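PDB 4PJ2: lysozyme from Meretrix lusoria, which hydrolyses the beta-1,4 linkages of bacterial peptidoglycan, lysing Gram-positive bacteria such as Micrococcus luteus, and also cleaves chitin. Local coordinates for residues 13-16 with 17-21; 85-88 with 89-93; 107-110 with 111-115. All coordinates share one frame; numbering follows the deposited sequence.

In the fold
The three contacts come in order along the chain, each within or at the end of a different helix: contact 1 on helix 8-19, contact 2 on helix 86-95 and contact 3 on helix 106-112. Their centres form a compact triangle, contacts 1 and 2 about 13 Å apart and contact 3 about 11 Å from either. Every pair touches. Ile14 packs on Ala90 and His93, Met17 on Tyr108, and Trp109 on Glu87 and Arg91. The three helices therefore pack together as part of the helical body of this type-I lysozyme. At Glu18, the predicted proton donor, Tyr108 OH is hydrogen-bonded to OE2, whereas substrate-binding His93 packs against the side chain.

Contact 1: 13-16 with 17-21; sequences CICK and MESGC
Cys15 O accepts two sound backbone donors from the turn that follows it, with Glu18 N a weak third at 3.2 Å. Ser19 N comes nearly along the C=O axis at 3.0 Å, whereas Cys21 N reaches Cys15 O from well above the carbonyl plane, at 3.1 Å. This is the C-terminal turn of helix 8-19, the helix that carries Glu18, the predicted proton donor of this type-I lysozyme. Gly20, with positive phi, is the first residue to leave helical geometry, yet its N still bonds Lys16 O at 2.9 Å. The same turn is tied covalently: Cys15 SG and Cys21 SG form a disulfide with a torsion of 84° about the S-S bond. Cys15 turns its sulfur anti to its own N (chi1 -163°), which sends SG toward Cys21, where the chain leaves the helix. Ser19 OG is held by Tyr37 O and Arg22 N, so side-chain as well as backbone bonds fix the turn. Farther back, Met17 N bonds Cys13 O and Glu18 N bonds Ile14 O, both at 2.9 Å, in ordinary helical fashion. Glu18 OE2 is engaged beyond this turn, by Tyr108 OH and by Ser86 OG of the other protein chain, a putative exported protein. Ile14 is buried against Phe38 and Ala90, while Met17 touches Tyr108 and Arg111. Ile14 and Glu18 run side by side and point the same way, on the flank that faces His93. With CG beside its backbone N (chi1 -71°), Glu18 lays that carbon 3.3 Å from Ile14 O and 4.1 Å from Ile14 CG2.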
ATOM      1  N   CYS D  13       0.520  19.719 -12.311  1.00 22.79           N
ATOM      2  CA  CYS D  13       1.668  18.892 -12.637  1.00 23.64           C
ATOM      3  C   CYS D  13       1.440  17.437 -12.256  1.00 22.19           C
ATOM      4  O   CYS D  13       1.797  16.534 -13.022  1.00 22.84           O
ATOM      5  CB  CYS D  13       2.935  19.453 -11.985  1.00 23.80           C
ATOM      6  SG  CYS D  13       3.465  21.037 -12.705  1.00 25.58           S
ATOM      7  N   ILE D  14       0.842  17.185 -11.089  1.00 22.02           N
ATOM      8  CA  ILE D  14       0.536  15.815 -10.709  1.00 21.60           C
ATOM      9  C   ILE D  14      -0.473  15.216 -11.681  1.00 22.33           C
ATOM     10  O   ILE D  14      -0.342  14.066 -12.089  1.00 22.43           O
ATOM     11  CB  ILE D  14      -0.008  15.728  -9.265  1.00 21.80           C
ATOM     12  CG1 ILE D  14       1.082  16.182  -8.285  1.00 21.79           C
ATOM     13  CG2 ILE D  14      -0.482  14.298  -8.964  1.00 21.76           C
ATOM     14  CD1 ILE D  14       0.615  16.365  -6.829  1.00 21.26           C
ATOM     15  N   CYS D  15      -1.482  15.994 -12.046  1.00 22.95           N
ATOM     16  CA  CYS D  15      -2.481  15.542 -13.002  1.00 24.07           C
ATOM     17  C   CYS D  15      -1.808  15.165 -14.328  1.00 24.30           C
ATOM     18  O   CYS D  15      -2.029  14.083 -14.853  1.00 24.23           O
ATOM     19  CB  CYS D  15      -3.527  16.646 -13.176  1.00 26.23           C
ATOM     20  SG  CYS D  15      -5.083  16.135 -13.924  1.00 28.48           S
ATOM     21  N   LYS D  16      -0.942  16.033 -14.835  1.00 24.41           N
ATOM     22  CA  LYS D  16      -0.236  15.735 -16.084  1.00 24.28           C
ATOM     23  C   LYS D  16       0.628  14.485 -15.960  1.00 23.58           C
ATOM     24  O   LYS D  16       0.666  13.643 -16.856  1.00 24.21           O
ATOM     25  CB  LYS D  16       0.614  16.932 -16.501  1.00 25.17           C
ATOM     26  CG  LYS D  16      -0.216  18.106 -17.003  1.00 26.09           C
ATOM     27  CD  LYS D  16       0.626  19.316 -17.365  1.00 28.50           C
ATOM     28  CE  LYS D  16      -0.260  20.482 -17.810  1.00 30.46           C
ATOM     29  NZ  LYS D  16       0.505  21.664 -18.315  1.00 31.74           N
ATOM     30  N   MET D  17       1.295  14.345 -14.824  1.00 24.46           N
ATOM     31  CA  MET D  17       2.136  13.180 -14.571  1.00 24.94           C
ATOM     32  C   MET D  17       1.333  11.889 -14.607  1.00 23.55           C
ATOM     33  O   MET D  17       1.781  10.899 -15.181  1.00 24.17           O
ATOM     34  CB  MET D  17       2.784  13.326 -13.186  1.00 25.26           C
ATOM     35  CG  MET D  17       3.788  12.238 -12.814  1.00 25.52           C
ATOM     36  SD  MET D  17       5.142  12.169 -14.040  1.00 25.65           S
ATOM     37  CE  MET D  17       6.199  10.987 -13.180  1.00 25.91           C
ATOM     38  N   GLU D  18       0.143  11.897 -14.001  1.00 23.10           N
ATOM     39  CA  GLU D  18      -0.620  10.670 -13.772  1.00 23.10           C
ATOM     40  C   GLU D  18      -1.362  10.216 -15.020  1.00 23.79           C
ATOM     41  O   GLU D  18      -1.450   9.017 -15.286  1.00 24.02           O
ATOM     42  CB  GLU D  18      -1.637  10.867 -12.636  1.00 23.14           C
ATOM     43  CG  GLU D  18      -1.026  10.979 -11.248  1.00 22.68           C
ATOM     44  CD  GLU D  18      -0.278   9.732 -10.829  1.00 22.83           C
ATOM     45  OE1 GLU D  18      -0.542   8.642 -11.383  1.00 24.19           O
ATOM     46  OE2 GLU D  18       0.566   9.855  -9.908  1.00 22.61           O
ATOM     47  N   SER D  19      -1.930  11.172 -15.746  1.00 25.29           N
ATOM     48  CA  SER D  19      -2.849  10.840 -16.832  1.00 25.76           C
ATOM     49  C   SER D  19      -2.709  11.714 -18.073  1.00 26.37           C
ATOM     50  O   SER D  19      -3.480  11.560 -19.006  1.00 26.21           O
ATOM     51  CB  SER D  19      -4.284  10.986 -16.312  1.00 25.99           C
ATOM     52  OG  SER D  19      -4.534  12.339 -15.967  1.00 26.78           O
ATOM     53  N   GLY D  20      -1.729  12.609 -18.100  1.00 26.91           N
ATOM     54  CA  GLY D  20      -1.716  13.655 -19.114  1.00 27.98           C
ATOM     55  C   GLY D  20      -2.877  14.599 -18.853  1.00 29.08           C
ATOM     56  O   GLY D  20      -3.325  15.329 -19.740  1.00 30.67           O
ATOM     57  N   CYS D  21      -3.322  14.597 -17.597  1.00 29.51           N
ATOM     58  CA  CYS D  21      -4.526  15.296 -17.127  1.00 30.77           C
ATOM     59  C   CYS D  21      -5.769  15.072 -17.979  1.00 32.34           C
ATOM     60  O   CYS D  21      -6.347  16.013 -18.538  1.00 32.61           O
ATOM     61  CB  CYS D  21      -4.271  16.793 -16.894  1.00 31.56           C
ATOM     62  SG  CYS D  21      -5.235  17.463 -15.485  1.00 32.26           S
TER

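Contact 2: 85-88 with 89-93; sequences RCEG and FAREH
Glu87 sets CG anti to its backbone N (chi1 177°) and runs out extended, while Arg91, one turn on, starts with CG beside its own N and bends at chi3 (64°). The two chains thus lie side by side, pointing the same way. Glu87 OE2 faces the edge of the Arg91 guanidinium, near its plane, but at 3.7 Å from NH1 the salt bridge is long. Firmer hold on that guanidinium comes from Thr105 OG1 at NE and Lys102 O at NH2. Closer in, Arg91 CG rests 3.2 Å from Glu87 O. All this belongs to the first turns of helix 86-95, with Arg85 at the N-cap position, in the helix that also supplies substrate-binding His93. The cap residue contributes its carbonyl: Arg85 O accepts Phe89 N at 3.0 Å, and Phe89 CD1 sits 3.3 Å from the same oxygen, the ring lying obliquely against the Arg85 backbone. The next bond is shorter, Ala90 N to Cys86 O at 2.7 Å. Cys86 also anchors the helix start through its disulfide with Cys10. Glu92 CG lies 3.2 Å from Gly88 O, and Glu92 OE2 takes the N-H of Cys100.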
ATOM      1  N   ARG D  85       4.975  21.397   0.121  1.00 20.12           N
ATOM      2  CA  ARG D  85       5.033  21.947  -1.218  1.00 21.26           C
ATOM      3  C   ARG D  85       5.005  20.753  -2.150  1.00 21.24           C
ATOM      4  O   ARG D  85       4.953  19.603  -1.702  1.00 21.31           O
ATOM      5  CB  ARG D  85       6.296  22.762  -1.424  1.00 22.71           C
ATOM      6  CG  ARG D  85       7.590  22.072  -1.039  1.00 24.72           C
ATOM      7  CD  ARG D  85       8.748  22.986  -1.370  1.00 27.79           C
ATOM      8  NE  ARG D  85       9.990  22.610  -0.708  1.00 30.51           N
ATOM      9  CZ  ARG D  85      11.046  23.414  -0.625  1.00 32.59           C
ATOM     10  NH1 ARG D  85      11.003  24.631  -1.155  1.00 33.54           N
ATOM     11  NH2 ARG D  85      12.149  23.007  -0.012  1.00 33.44           N
ATOM     12  N   CYS D  86       5.071  21.014  -3.453  1.00 21.99           N
ATOM     13  CA  CYS D  86       4.788  19.964  -4.412  1.00 22.96           C
ATOM     14  C   CYS D  86       5.733  18.773  -4.305  1.00 21.98           C
ATOM     15  O   CYS D  86       5.279  17.645  -4.471  1.00 22.60           O
ATOM     16  CB  CYS D  86       4.764  20.531  -5.833  1.00 24.32           C
ATOM     17  SG  CYS D  86       3.786  19.490  -6.968  1.00 25.77           S
ATOM     18  N   GLU D  87       7.009  18.985  -3.989  1.00 22.25           N
ATOM     19  CA  GLU D  87       7.922  17.852  -3.855  1.00 24.47           C
ATOM     20  C   GLU D  87       7.329  16.855  -2.864  1.00 22.69           C
ATOM     21  O   GLU D  87       7.308  15.653  -3.121  1.00 23.76           O
ATOM     22  CB  GLU D  87       9.331  18.247  -3.390  1.00 28.10           C
ATOM     23  CG  GLU D  87      10.217  16.995  -3.197  1.00 32.87           C
ATOM     24  CD  GLU D  87      11.567  17.255  -2.559  1.00 38.10           C
ATOM     25  OE1 GLU D  87      11.801  18.370  -2.049  1.00 40.53           O
ATOM     26  OE2 GLU D  87      12.394  16.313  -2.554  1.00 40.16           O
ATOM     27  N   GLY D  88       6.835  17.355  -1.735  1.00 21.33           N
ATOM     28  CA  GLY D  88       6.221  16.505  -0.733  1.00 20.10           C
ATOM     29  C   GLY D  88       4.911  15.905  -1.204  1.00 19.32           C
ATOM     30  O   GLY D  88       4.701  14.687  -1.129  1.00 19.29           O
ATOM     31  N   PHE D  89       4.023  16.754  -1.706  1.00 19.30           N
ATOM     32  CA  PHE D  89       2.680  16.305  -2.060  1.00 18.76           C
ATOM     33  C   PHE D  89       2.701  15.309  -3.220  1.00 18.70           C
ATOM     34  O   PHE D  89       1.959  14.334  -3.214  1.00 19.24           O
ATOM     35  CB  PHE D  89       1.771  17.480  -2.410  1.00 18.73           C
ATOM     36  CG  PHE D  89       1.589  18.490  -1.288  1.00 18.76           C
ATOM     37  CD1 PHE D  89       1.690  19.851  -1.554  1.00 18.65           C
ATOM     38  CD2 PHE D  89       1.281  18.090   0.014  1.00 18.67           C
ATOM     39  CE1 PHE D  89       1.515  20.789  -0.541  1.00 18.90           C
ATOM     40  CE2 PHE D  89       1.100  19.045   1.036  1.00 18.42           C
ATOM     41  CZ  PHE D  89       1.216  20.383   0.747  1.00 18.88           C
ATOM     42  N   ALA D  90       3.506  15.590  -4.249  1.00 19.25           N
ATOM     43  CA  ALA D  90       3.651  14.651  -5.363  1.00 19.98           C
ATOM     44  C   ALA D  90       4.132  13.284  -4.881  1.00 19.04           C
ATOM     45  O   ALA D  90       3.637  12.242  -5.334  1.00 20.12           O
ATOM     46  CB  ALA D  90       4.608  15.233  -6.432  1.00 20.58           C
ATOM     47  N   ARG D  91       5.138  13.284  -4.018  1.00 19.03           N
ATOM     48  CA  ARG D  91       5.692  12.027  -3.519  1.00 18.20           C
ATOM     49  C   ARG D  91       4.704  11.262  -2.605  1.00 17.32           C
ATOM     50  O   ARG D  91       4.676  10.044  -2.630  1.00 18.07           O
ATOM     51  CB  ARG D  91       7.054  12.242  -2.848  1.00 19.10           C
ATOM     52  CG  ARG D  91       8.135  12.698  -3.846  1.00 20.27           C
ATOM     53  CD  ARG D  91       9.491  12.937  -3.201  1.00 21.86           C
ATOM     54  NE  ARG D  91      10.081  11.726  -2.643  1.00 22.05           N
ATOM     55  CZ  ARG D  91      11.127  11.704  -1.823  1.00 24.01           C
ATOM     56  NH1 ARG D  91      11.714  12.839  -1.444  1.00 25.22           N
ATOM     57  NH2 ARG D  91      11.567  10.544  -1.356  1.00 24.00           N
ATOM     58  N   GLU D  92       3.877  11.981  -1.846  1.00 16.96           N
ATOM     59  CA  GLU D  92       2.778  11.348  -1.106  1.00 16.59           C
ATOM     60  C   GLU D  92       1.761  10.755  -2.058  1.00 16.71           C
ATOM     61  O   GLU D  92       1.261   9.670  -1.866  1.00 17.10           O
ATOM     62  CB  GLU D  92       2.064  12.376  -0.218  1.00 16.77           C
ATOM     63  CG  GLU D  92       2.910  12.948   0.905  1.00 16.97           C
ATOM     64  CD  GLU D  92       3.165  11.956   1.983  1.00 16.69           C
ATOM     65  OE1 GLU D  92       2.342  11.919   2.931  1.00 16.95           O
ATOM     66  OE2 GLU D  92       4.184  11.258   1.920  1.00 16.91           O
ATOM     67  N   HIS D  93       1.467  11.498  -3.114  1.00 16.91           N
ATOM     68  CA  HIS D  93       0.484  11.013  -4.045  1.00 17.74           C
ATOM     69  C   HIS D  93       0.919   9.709  -4.710  1.00 16.97           C
ATOM     70  O   HIS D  93       0.124   8.797  -4.851  1.00 17.79           O
ATOM     71  CB  HIS D  93       0.205  12.046  -5.113  1.00 18.21           C
ATOM     72  CG  HIS D  93      -0.966  11.669  -5.930  1.00 19.39           C
ATOM     73  ND1 HIS D  93      -2.244  11.679  -5.424  1.00 19.18           N
ATOM     74  CD2 HIS D  93      -1.064  11.179  -7.191  1.00 19.62           C
ATOM     75  CE1 HIS D  93      -3.084  11.242  -6.340  1.00 21.23           C
ATOM     76  NE2 HIS D  93      -2.392  10.932  -7.423  1.00 20.14           N
TER

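Contact 3: 107-110 with 111-115; sequences GYWN and RLQKI
Trp109 O is gripped twice by Gln113: weakly by the backbone N, and by the side-chain NE2 at 3.2 Å. NE2 stands well above the carbonyl plane of Trp109, although the oxygen lies almost in the plane of the Gln113 amide. A water 2.7 Å from Gln113 NE2 accepts its other hydrogen and donates to Asn110 OD1, so both N-H groups are used; a weak bond from Gly120 N to OE1 helps to fix the amide's rotation. That amide lies stacked over one face of the Trp109 indole, planes 18° apart; Gln113 NE2, offset toward the rim, is 3.1 Å from Trp109 NE1, a stacking distance between two donors. Gln113 CG sits almost centrally above the six-membered ring, 3.8 Å from its centroid, in a CH-pi contact. Here helix 106-112 runs out into a type I beta turn, Leu112 to Ile115, and the amide folds back onto Trp109, one turn earlier. Leu112 divides its two methyls between rings, CD2 3.7 Å from Trp109 CZ3 and CD1 4.1 Å from Tyr108 CE1. Arg111, bent at chi3 (-45°), brings the face of its guanidinium over the Gly107 carbonyl, NH1 3.4 Å from Gly107 C.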
ATOM      1  N   GLY D 107      12.266   9.095  -8.318  1.00 23.64           N
ATOM      2  CA  GLY D 107      12.223   9.174  -9.769  1.00 24.28           C
ATOM      3  C   GLY D 107      10.957   9.858 -10.237  1.00 23.81           C
ATOM      4  O   GLY D 107      10.995  10.698 -11.138  1.00 24.60           O
ATOM      5  N   TYR D 108       9.839   9.537  -9.582  1.00 24.01           N
ATOM      6  CA  TYR D 108       8.549  10.151  -9.915  1.00 22.43           C
ATOM      7  C   TYR D 108       8.651  11.679  -9.838  1.00 22.79           C
ATOM      8  O   TYR D 108       8.225  12.382 -10.754  1.00 22.76           O
ATOM      9  CB  TYR D 108       7.470   9.657  -8.939  1.00 22.36           C
ATOM     10  CG  TYR D 108       6.090  10.240  -9.141  1.00 20.88           C
ATOM     11  CD1 TYR D 108       5.711  11.419  -8.494  1.00 21.70           C
ATOM     12  CD2 TYR D 108       5.141   9.587  -9.896  1.00 21.01           C
ATOM     13  CE1 TYR D 108       4.450  11.940  -8.647  1.00 21.08           C
ATOM     14  CE2 TYR D 108       3.871  10.095 -10.051  1.00 20.30           C
ATOM     15  CZ  TYR D 108       3.529  11.285  -9.408  1.00 21.23           C
ATOM     16  OH  TYR D 108       2.262  11.802  -9.514  1.00 21.32           O
ATOM     17  N   TRP D 109       9.206  12.190  -8.736  1.00 22.34           N
ATOM     18  CA  TRP D 109       9.369  13.630  -8.548  1.00 22.40           C
ATOM     19  C   TRP D 109      10.360  14.229  -9.561  1.00 23.01           C
ATOM     20  O   TRP D 109      10.112  15.299 -10.108  1.00 22.75           O
ATOM     21  CB  TRP D 109       9.829  13.920  -7.118  1.00 22.71           C
ATOM     22  CG  TRP D 109      10.232  15.346  -6.887  1.00 23.99           C
ATOM     23  CD1 TRP D 109      11.438  15.782  -6.436  1.00 24.80           C
ATOM     24  CD2 TRP D 109       9.423  16.520  -7.074  1.00 24.53           C
ATOM     25  NE1 TRP D 109      11.438  17.154  -6.330  1.00 25.47           N
ATOM     26  CE2 TRP D 109      10.215  17.632  -6.722  1.00 24.76           C
ATOM     27  CE3 TRP D 109       8.107  16.738  -7.506  1.00 23.71           C
ATOM     28  CZ2 TRP D 109       9.736  18.944  -6.782  1.00 24.73           C
ATOM     29  CZ3 TRP D 109       7.640  18.039  -7.570  1.00 24.54           C
ATOM     30  CH2 TRP D 109       8.453  19.124  -7.219  1.00 24.40           C
ATOM     31  N   ASN D 110      11.472  13.531  -9.820  1.00 22.84           N
ATOM     32  CA  ASN D 110      12.461  13.990 -10.788  1.00 24.06           C
ATOM     33  C   ASN D 110      11.824  14.096 -12.157  1.00 23.28           C
ATOM     34  O   ASN D 110      12.076  15.055 -12.895  1.00 24.21           O
ATOM     35  CB  ASN D 110      13.645  13.019 -10.834  1.00 27.39           C
ATOM     36  CG  ASN D 110      14.578  13.181  -9.647  1.00 32.02           C
ATOM     37  OD1 ASN D 110      14.511  14.174  -8.926  1.00 34.35           O
ATOM     38  ND2 ASN D 110      15.468  12.212  -9.451  1.00 33.93           N
ATOM     39  N   ARG D 111      11.024  13.106 -12.517  1.00 23.14           N
ATOM     40  CA  ARG D 111      10.395  13.077 -13.825  1.00 22.85           C
ATOM     41  C   ARG D 111       9.247  14.077 -13.930  1.00 23.38           C
ATOM     42  O   ARG D 111       9.105  14.739 -14.972  1.00 22.35           O
ATOM     43  CB  ARG D 111       9.944  11.655 -14.200  1.00 23.02           C
ATOM     44  CG  ARG D 111      11.078  10.659 -14.419  1.00 23.97           C
ATOM     45  CD  ARG D 111      10.592   9.405 -15.153  1.00 25.80           C
ATOM     46  NE  ARG D 111       9.331   8.902 -14.611  1.00 27.21           N
ATOM     47  CZ  ARG D 111       9.226   8.139 -13.529  1.00 28.39           C
ATOM     48  NH1 ARG D 111      10.311   7.770 -12.853  1.00 29.42           N
ATOM     49  NH2 ARG D 111       8.028   7.739 -13.127  1.00 28.44           N
ATOM     50  N   LEU D 112       8.450  14.212 -12.872  1.00 22.26           N
ATOM     51  CA  LEU D 112       7.317  15.125 -12.922  1.00 22.12           C
ATOM     52  C   LEU D 112       7.786  16.544 -13.271  1.00 22.05           C
ATOM     53  O   LEU D 112       7.124  17.264 -14.010  1.00 22.60           O
ATOM     54  CB  LEU D 112       6.556  15.107 -11.588  1.00 22.25           C
ATOM     55  CG  LEU D 112       5.487  16.185 -11.350  1.00 21.83           C
ATOM     56  CD1 LEU D 112       4.472  15.665 -10.328  1.00 21.92           C
ATOM     57  CD2 LEU D 112       6.056  17.504 -10.823  0.97 22.19           C
ATOM     58  N   GLN D 113       8.957  16.917 -12.759  1.00 22.50           N
ATOM     59  CA  GLN D 113       9.532  18.245 -13.008  1.00 23.32           C
ATOM     60  C   GLN D 113      10.080  18.456 -14.409  1.00 24.33           C
ATOM     61  O   GLN D 113      10.423  19.605 -14.756  1.00 25.95           O
ATOM     62  CB  GLN D 113      10.678  18.523 -12.048  1.00 24.24           C
ATOM     63  CG  GLN D 113      10.270  18.635 -10.617  1.00 25.17           C
ATOM     64  CD  GLN D 113      11.472  18.789  -9.731  1.00 27.51           C
ATOM     65  OE1 GLN D 113      11.922  19.903  -9.471  1.00 29.04           O
ATOM     66  NE2 GLN D 113      12.038  17.673  -9.297  1.00 28.50           N
ATOM     67  N   LYS D 114      10.112  17.398 -15.223  1.00 24.51           N
ATOM     68  CA  LYS D 114      10.465  17.506 -16.632  1.00 24.83           C
ATOM     69  C   LYS D 114       9.250  17.878 -17.491  1.00 24.94           C
ATOM     70  O   LYS D 114       9.413  18.276 -18.650  1.00 26.11           O
ATOM     71  CB  LYS D 114      11.055  16.182 -17.117  1.00 25.09           C
ATOM     72  CG  LYS D 114      12.203  15.669 -16.270  1.00 26.34           C
ATOM     73  CD  LYS D 114      12.786  14.454 -16.916  1.00 27.46           C
ATOM     74  CE  LYS D 114      13.354  13.465 -15.948  1.00 30.34           C
ATOM     75  NZ  LYS D 114      14.339  12.588 -16.641  1.00 29.17           N
ATOM     76  N   ILE D 115       8.042  17.756 -16.954  1.00 24.88           N
ATOM     77  CA  ILE D 115       6.852  18.143 -17.704  1.00 23.87           C
ATOM     78  C   ILE D 115       6.853  19.661 -17.940  1.00 25.38           C
ATOM     79  O   ILE D 115       7.139  20.439 -17.024  1.00 26.74           O
ATOM     80  CB  ILE D 115       5.586  17.748 -16.933  1.00 24.14           C
ATOM     81  CG1 ILE D 115       5.565  16.228 -16.733  1.00 23.63           C
ATOM     82  CG2 ILE D 115       4.334  18.259 -17.663  1.00 24.26           C
ATOM     83  CD1 ILE D 115       4.395  15.710 -15.893  1.00 24.35           C
TER
HETATM   84  O   HOH W   1      14.494  17.099  -8.381  1.00 48.91           O